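Multicopper oxidase (Pseudomonas thermotolerans, PDB 6VOW) probably oxidises phenolic, lignin-related substrates in the manner of a laccase, using bound copper ions to pass the electrons to dioxygen. Local coordinates at residues E316-E330 against L370-A384. Sequence-based numbering, arbitrary orientation.
Sequences EPDLSIAETLSFRFE and LKKGGHYIFELRNLA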
loop_
_atom_site.group_PDB
_atom_site.type_symbol
_atom_site.label_atom_id
_atom_site.label_comp_id
_atom_site.label_asym_id
_atom_site.label_seq_id
_atom_site.Cartn_x
_atom_site.Cartn_y
_atom_site.Cartn_z
ATOM N N GLU A 316 -20.446 -6.764 -2.694
ATOM C CA GLU A 316 -21.166 -5.637 -2.136
ATOM C C GLU A 316 -21.549 -5.942 -0.723
ATOM O O GLU A 316 -22.183 -6.948 -0.453
ATOM C CB GLU A 316 -22.426 -5.328 -2.943
ATOM C CG GLU A 316 -23.043 -3.974 -2.620
ATOM C CD GLU A 316 -22.065 -2.802 -2.699
ATOM O OE1 GLU A 316 -21.695 -2.407 -3.842
ATOM O OE2 GLU A 316 -21.677 -2.274 -1.612
ATOM N N PRO A 317 -21.112 -5.124 0.208
ATOM C CA PRO A 317 -21.738 -5.326 1.496
ATOM C C PRO A 317 -23.166 -4.787 1.368
ATOM O O PRO A 317 -23.400 -3.804 0.637
ATOM C CB PRO A 317 -20.833 -4.560 2.468
ATOM C CG PRO A 317 -19.561 -4.428 1.723
ATOM C CD PRO A 317 -19.987 -4.207 0.303
ATOM N N ASP A 318 -24.087 -5.527 2.004
ATOM C CA ASP A 318 -25.542 -5.310 2.142
ATOM C C ASP A 318 -25.725 -4.784 3.610
ATOM O O ASP A 318 -25.749 -5.573 4.566
ATOM C CB ASP A 318 -26.325 -6.669 1.849
ATOM C CG ASP A 318 -27.765 -6.675 2.399
ATOM O OD1 ASP A 318 -28.159 -5.680 3.042
ATOM O OD2 ASP A 318 -28.526 -7.675 2.185
ATOM N N LEU A 319 -25.838 -3.464 3.757
ATOM C CA LEU A 319 -25.934 -2.827 5.083
ATOM C C LEU A 319 -27.097 -3.304 5.918
ATOM O O LEU A 319 -26.942 -3.462 7.122
ATOM C CB LEU A 319 -25.955 -1.297 4.994
ATOM C CG LEU A 319 -24.724 -0.669 4.318
ATOM C CD1 LEU A 319 -24.547 0.779 4.765
ATOM C CD2 LEU A 319 -23.442 -1.458 4.587
ATOM N N SER A 320 -28.255 -3.540 5.298
ATOM C CA SER A 320 -29.425 -3.945 6.052
ATOM C C SER A 320 -29.198 -5.311 6.727
ATOM O O SER A 320 -29.780 -5.574 7.788
ATOM C CB SER A 320 -30.665 -3.955 5.149
ATOM O OG SER A 320 -30.371 -4.516 3.870
ATOM N N ILE A 321 -28.358 -6.180 6.158
ATOM C CA ILE A 321 -28.117 -7.480 6.816
ATOM C C ILE A 321 -26.824 -7.523 7.696
ATOM O O ILE A 321 -26.593 -8.478 8.477
ATOM C CB ILE A 321 -28.285 -8.645 5.804
ATOM C CG1 ILE A 321 -29.339 -9.630 6.337
ATOM C CG2 ILE A 321 -26.955 -9.299 5.406
ATOM C CD1 ILE A 321 -29.093 -10.204 7.731
ATOM N N ALA A 322 -26.015 -6.466 7.630
ATOM C CA ALA A 322 -24.729 -6.483 8.339
ATOM C C ALA A 322 -24.827 -6.366 9.877
ATOM O O ALA A 322 -25.780 -5.861 10.454
ATOM C CB ALA A 322 -23.768 -5.452 7.768
ATOM N N GLU A 323 -23.816 -6.907 10.523
ATOM C CA GLU A 323 -23.686 -6.973 11.982
ATOM C C GLU A 323 -22.469 -6.124 12.328
ATOM O O GLU A 323 -21.455 -6.189 11.599
ATOM C CB GLU A 323 -23.388 -8.422 12.331
ATOM C CG GLU A 323 -23.364 -8.881 13.789
ATOM C CD GLU A 323 -23.462 -10.418 13.925
ATOM O OE1 GLU A 323 -23.056 -10.950 14.993
ATOM O OE2 GLU A 323 -23.932 -11.107 12.970
ATOM N N THR A 324 -22.539 -5.344 13.419
ATOM C CA THR A 324 -21.385 -4.508 13.732
ATOM C C THR A 324 -20.356 -5.124 14.700
ATOM O O THR A 324 -20.695 -5.849 15.640
ATOM C CB THR A 324 -21.777 -3.079 14.150
ATOM O OG1 THR A 324 -22.573 -2.476 13.115
ATOM C CG2 THR A 324 -20.499 -2.214 14.375
ATOM N N LEU A 325 -19.084 -4.872 14.404
ATOM C CA LEU A 325 -18.007 -5.098 15.349
ATOM C C LEU A 325 -17.285 -3.806 15.557
ATOM O O LEU A 325 -16.963 -3.072 14.621
ATOM C CB LEU A 325 -17.003 -6.139 14.885
ATOM C CG LEU A 325 -17.515 -7.587 14.908
ATOM C CD1 LEU A 325 -18.600 -7.810 13.856
ATOM C CD2 LEU A 325 -16.345 -8.556 14.700
ATOM N N SER A 326 -17.014 -3.535 16.823
ATOM C CA SER A 326 -16.367 -2.318 17.146
ATOM C C SER A 326 -14.979 -2.639 17.548
ATOM O O SER A 326 -14.725 -3.628 18.258
ATOM C CB SER A 326 -17.084 -1.590 18.236
ATOM O OG SER A 326 -16.834 -0.221 17.966
ATOM N N PHE A 327 -14.074 -1.812 17.065
ATOM C CA PHE A 327 -12.666 -1.984 17.310
ATOM C C PHE A 327 -12.135 -0.666 17.884
ATOM O O PHE A 327 -12.411 0.431 17.326
ATOM C CB PHE A 327 -11.962 -2.391 16.002
ATOM C CG PHE A 327 -12.331 -3.775 15.513
ATOM C CD1 PHE A 327 -13.229 -3.952 14.473
ATOM C CD2 PHE A 327 -11.774 -4.895 16.094
ATOM C CE1 PHE A 327 -13.551 -5.233 14.020
ATOM C CE2 PHE A 327 -12.110 -6.166 15.680
ATOM C CZ PHE A 327 -12.985 -6.349 14.643
ATOM N N ARG A 328 -11.413 -0.771 19.010
ATOM C CA ARG A 328 -10.780 0.401 19.671
ATOM C C ARG A 328 -9.259 0.437 19.516
ATOM O O ARG A 328 -8.578 -0.470 19.957
ATOM C CB ARG A 328 -11.139 0.437 21.165
ATOM C CG ARG A 328 -12.642 0.547 21.459
ATOM C CD ARG A 328 -12.924 0.451 22.946
ATOM N NE ARG A 328 -12.234 -0.680 23.590
ATOM C CZ ARG A 328 -12.574 -1.971 23.469
ATOM N NH1 ARG A 328 -13.612 -2.375 22.730
ATOM N NH2 ARG A 328 -11.862 -2.880 24.117
ATOM N N PHE A 329 -8.737 1.521 18.928
ATOM C CA PHE A 329 -7.281 1.724 18.744
ATOM C C PHE A 329 -6.899 2.941 19.644
ATOM O O PHE A 329 -7.453 3.995 19.406
ATOM C CB PHE A 329 -6.908 2.044 17.204
ATOM C CG PHE A 329 -7.581 1.149 16.160
ATOM C CD1 PHE A 329 -6.874 0.101 15.543
ATOM C CD2 PHE A 329 -8.907 1.362 15.752
ATOM C CE1 PHE A 329 -7.480 -0.756 14.605
ATOM C CE2 PHE A 329 -9.526 0.512 14.805
ATOM C CZ PHE A 329 -8.802 -0.539 14.225
ATOM N N GLU A 330 -6.042 2.941 20.684
ATOM C CA GLU A 330 -5.550 1.869 21.506
ATOM C C GLU A 330 -6.394 1.964 22.754
ATOM O O GLU A 330 -7.314 2.799 22.816
ATOM C CB GLU A 330 -4.031 2.064 21.821
ATOM C CG GLU A 330 -3.606 3.250 22.754
ATOM C CD GLU A 330 -2.799 2.919 24.114
ATOM O OE1 GLU A 330 -3.291 3.393 25.154
ATOM O OE2 GLU A 330 -1.685 2.278 24.218
ATOM N N LEU A 370 -15.415 -14.227 12.061
ATOM C CA LEU A 370 -16.484 -13.933 11.117
ATOM C C LEU A 370 -16.937 -15.199 10.420
ATOM O O LEU A 370 -16.143 -16.090 10.150
ATOM C CB LEU A 370 -16.007 -12.940 10.042
ATOM C CG LEU A 370 -15.399 -11.637 10.534
ATOM C CD1 LEU A 370 -14.982 -10.821 9.361
ATOM C CD2 LEU A 370 -16.329 -10.820 11.450
ATOM N N LYS A 371 -18.222 -15.261 10.125
ATOM C CA LYS A 371 -18.785 -16.350 9.334
ATOM C C LYS A 371 -18.547 -16.105 7.838
ATOM O O LYS A 371 -18.771 -15.005 7.360
ATOM C CB LYS A 371 -20.277 -16.484 9.653
ATOM C CG LYS A 371 -20.511 -17.058 11.049
ATOM C CD LYS A 371 -21.930 -16.849 11.581
ATOM C CE LYS A 371 -21.974 -16.866 13.114
ATOM N NZ LYS A 371 -23.285 -17.379 13.634
ATOM N N LYS A 372 -18.115 -17.141 7.117
ATOM C CA LYS A 372 -17.819 -17.038 5.699
ATOM C C LYS A 372 -19.074 -16.645 4.956
ATOM O O LYS A 372 -20.137 -17.221 5.188
ATOM C CB LYS A 372 -17.201 -18.341 5.146
ATOM C CG LYS A 372 -16.674 -18.287 3.693
ATOM C CD LYS A 372 -16.209 -19.661 3.162
ATOM C CE LYS A 372 -16.427 -19.877 1.658
ATOM N NZ LYS A 372 -15.262 -19.549 0.771
ATOM N N GLY A 373 -18.978 -15.601 4.136
ATOM C CA GLY A 373 -20.155 -15.080 3.430
ATOM C C GLY A 373 -20.970 -14.134 4.277
ATOM O O GLY A 373 -21.913 -13.567 3.808
ATOM N N GLY A 374 -20.526 -13.891 5.497
ATOM C CA GLY A 374 -21.211 -12.967 6.408
ATOM C C GLY A 374 -20.902 -11.520 6.061
ATOM O O GLY A 374 -19.792 -11.174 5.621
ATOM N N HIS A 375 -21.876 -10.673 6.320
ATOM C CA HIS A 375 -21.788 -9.240 6.052
ATOM C C HIS A 375 -21.641 -8.535 7.425
ATOM O O HIS A 375 -22.437 -8.757 8.336
ATOM C CB HIS A 375 -23.015 -8.792 5.275
ATOM C CG HIS A 375 -23.075 -9.312 3.853
ATOM N ND1 HIS A 375 -23.148 -10.652 3.542
ATOM C CD2 HIS A 375 -23.109 -8.657 2.669
ATOM C CE1 HIS A 375 -23.178 -10.808 2.227
ATOM N NE2 HIS A 375 -23.167 -9.604 1.677
ATOM N N TYR A 376 -20.582 -7.742 7.553
ATOM C CA TYR A 376 -20.210 -7.108 8.795
ATOM C C TYR A 376 -19.918 -5.659 8.547
ATOM O O TYR A 376 -19.520 -5.267 7.434
ATOM C CB TYR A 376 -18.986 -7.794 9.401
ATOM C CG TYR A 376 -19.200 -9.232 9.730
ATOM C CD1 TYR A 376 -18.855 -10.205 8.833
ATOM C CD2 TYR A 376 -19.741 -9.629 10.945
ATOM C CE1 TYR A 376 -19.066 -11.539 9.104
ATOM C CE2 TYR A 376 -19.929 -10.977 11.237
ATOM C CZ TYR A 376 -19.611 -11.913 10.284
ATOM O OH TYR A 376 -19.774 -13.228 10.485
ATOM N N ILE A 377 -20.161 -4.859 9.583
ATOM C CA ILE A 377 -19.751 -3.455 9.638
ATOM C C ILE A 377 -18.709 -3.460 10.718
ATOM O O ILE A 377 -18.964 -4.035 11.776
ATOM C CB ILE A 377 -20.827 -2.470 10.184
ATOM C CG1 ILE A 377 -22.222 -2.683 9.594
ATOM C CG2 ILE A 377 -20.362 -1.020 10.046
ATOM C CD1 ILE A 377 -22.395 -2.119 8.226
ATOM N N PHE A 378 -17.567 -2.821 10.454
ATOM C CA PHE A 378 -16.514 -2.531 11.409
ATOM C C PHE A 378 -16.587 -1.037 11.702
ATOM O O PHE A 378 -16.443 -0.207 10.784
ATOM C CB PHE A 378 -15.142 -2.853 10.822
ATOM C CG PHE A 378 -14.818 -4.315 10.764
ATOM C CD1 PHE A 378 -15.794 -5.327 10.779
ATOM C CD2 PHE A 378 -13.501 -4.693 10.686
ATOM C CE1 PHE A 378 -15.427 -6.676 10.715
ATOM C CE2 PHE A 378 -13.139 -6.011 10.616
ATOM C CZ PHE A 378 -14.093 -7.012 10.643
ATOM N N GLU A 379 -16.862 -0.715 12.968
ATOM C CA GLU A 379 -16.698 0.612 13.480
ATOM C C GLU A 379 -15.255 0.727 13.898
ATOM O O GLU A 379 -14.777 -0.021 14.758
ATOM C CB GLU A 379 -17.591 0.892 14.681
ATOM C CG GLU A 379 -17.657 2.404 14.985
ATOM C CD GLU A 379 -18.409 2.759 16.270
ATOM O OE1 GLU A 379 -17.861 2.466 17.372
ATOM O OE2 GLU A 379 -19.525 3.361 16.186
ATOM N N LEU A 380 -14.551 1.656 13.301
ATOM C CA LEU A 380 -13.132 1.856 13.583
ATOM C C LEU A 380 -13.026 3.106 14.430
ATOM O O LEU A 380 -13.310 4.153 13.919
ATOM C CB LEU A 380 -12.379 2.057 12.261
ATOM C CG LEU A 380 -12.536 0.955 11.218
ATOM C CD1 LEU A 380 -11.643 1.268 10.061
ATOM C CD2 LEU A 380 -12.089 -0.352 11.780
ATOM N N ARG A 381 -12.686 2.971 15.727
ATOM C CA ARG A 381 -12.582 4.096 16.711
ATOM C C ARG A 381 -11.096 4.373 17.045
ATOM O O ARG A 381 -10.433 3.553 17.669
ATOM C CB ARG A 381 -13.327 3.793 18.055
ATOM C CG ARG A 381 -14.777 3.360 17.865
ATOM C CD ARG A 381 -15.350 2.735 19.124
ATOM N NE ARG A 381 -15.366 3.731 20.187
ATOM C CZ ARG A 381 -15.354 3.465 21.478
ATOM N NH1 ARG A 381 -15.355 2.210 21.931
ATOM N NH2 ARG A 381 -15.346 4.474 22.331
ATOM N N ASN A 382 -10.570 5.521 16.627
ATOM C CA ASN A 382 -9.189 5.917 17.004
ATOM C C ASN A 382 -9.375 6.700 18.296
ATOM O O ASN A 382 -9.869 7.854 18.292
ATOM C CB ASN A 382 -8.587 6.774 15.909
ATOM C CG ASN A 382 -7.070 7.015 16.041
ATOM O OD1 ASN A 382 -6.418 6.588 16.974
ATOM N ND2 ASN A 382 -6.512 7.740 15.066
ATOM N N LEU A 383 -9.015 6.059 19.409
ATOM C CA LEU A 383 -9.002 6.709 20.717
ATOM C C LEU A 383 -7.635 7.330 21.000
ATOM O O LEU A 383 -7.043 7.104 22.065
ATOM C CB LEU A 383 -9.373 5.713 21.805
ATOM C CG LEU A 383 -10.618 4.859 21.554
ATOM C CD1 LEU A 383 -10.842 3.979 22.782
ATOM C CD2 LEU A 383 -11.846 5.693 21.235
ATOM N N ALA A 384 -7.142 8.126 20.047
ATOM C CA ALA A 384 -5.880 8.851 20.212
ATOM C C ALA A 384 -5.762 10.049 19.270
ATOM O O ALA A 384 -6.598 10.269 18.367
ATOM C CB ALA A 384 -4.680 7.935 20.067
#
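Phe327 lays its CE1 corner over one face of the Phe378 ring, 3.4 Å from Phe378 CD2, with the ring planes turned 52° apart. The two belong to neighbouring parallel strands, 323-329 at the sheet edge and 375-382 inside it, in a cupredoxin-like β-sandwich domain of the multicopper oxidase. Alternating backbone bonds knit the pair from Glu323 to Leu383; Ile377 N to Glu323 O, at 2.7 Å, is nearly straight (169°). Phe378 also rests on Ile453 of the facing sheet, and Phe437 meets Phe327 edge-to-face. Replacing Phe378 by an alanine would probably leave Phe327 CE1 without the ring face beneath it and open a gap towards Ile453. Farther along the same face, Leu325 CD1 reaches Tyr376 CD2 (3.6 Å), while Leu370 CD2 sits over the centre of the tyrosine ring and Tyr376 OH accepts a hydrogen bond from Lys371 N. At the other end Asn382, whose ND2 is hydrogen-bonded to Gly418 O and Tyr386 O, touches the copper ligand His388. Thr324, Ser326 and Glu379 line the opposite face. There Glu379, its CG anti to the backbone N (chi1 -166°), extends so that OE1 takes a weak hydrogen bond from Ser326 OG at 2.9 Å.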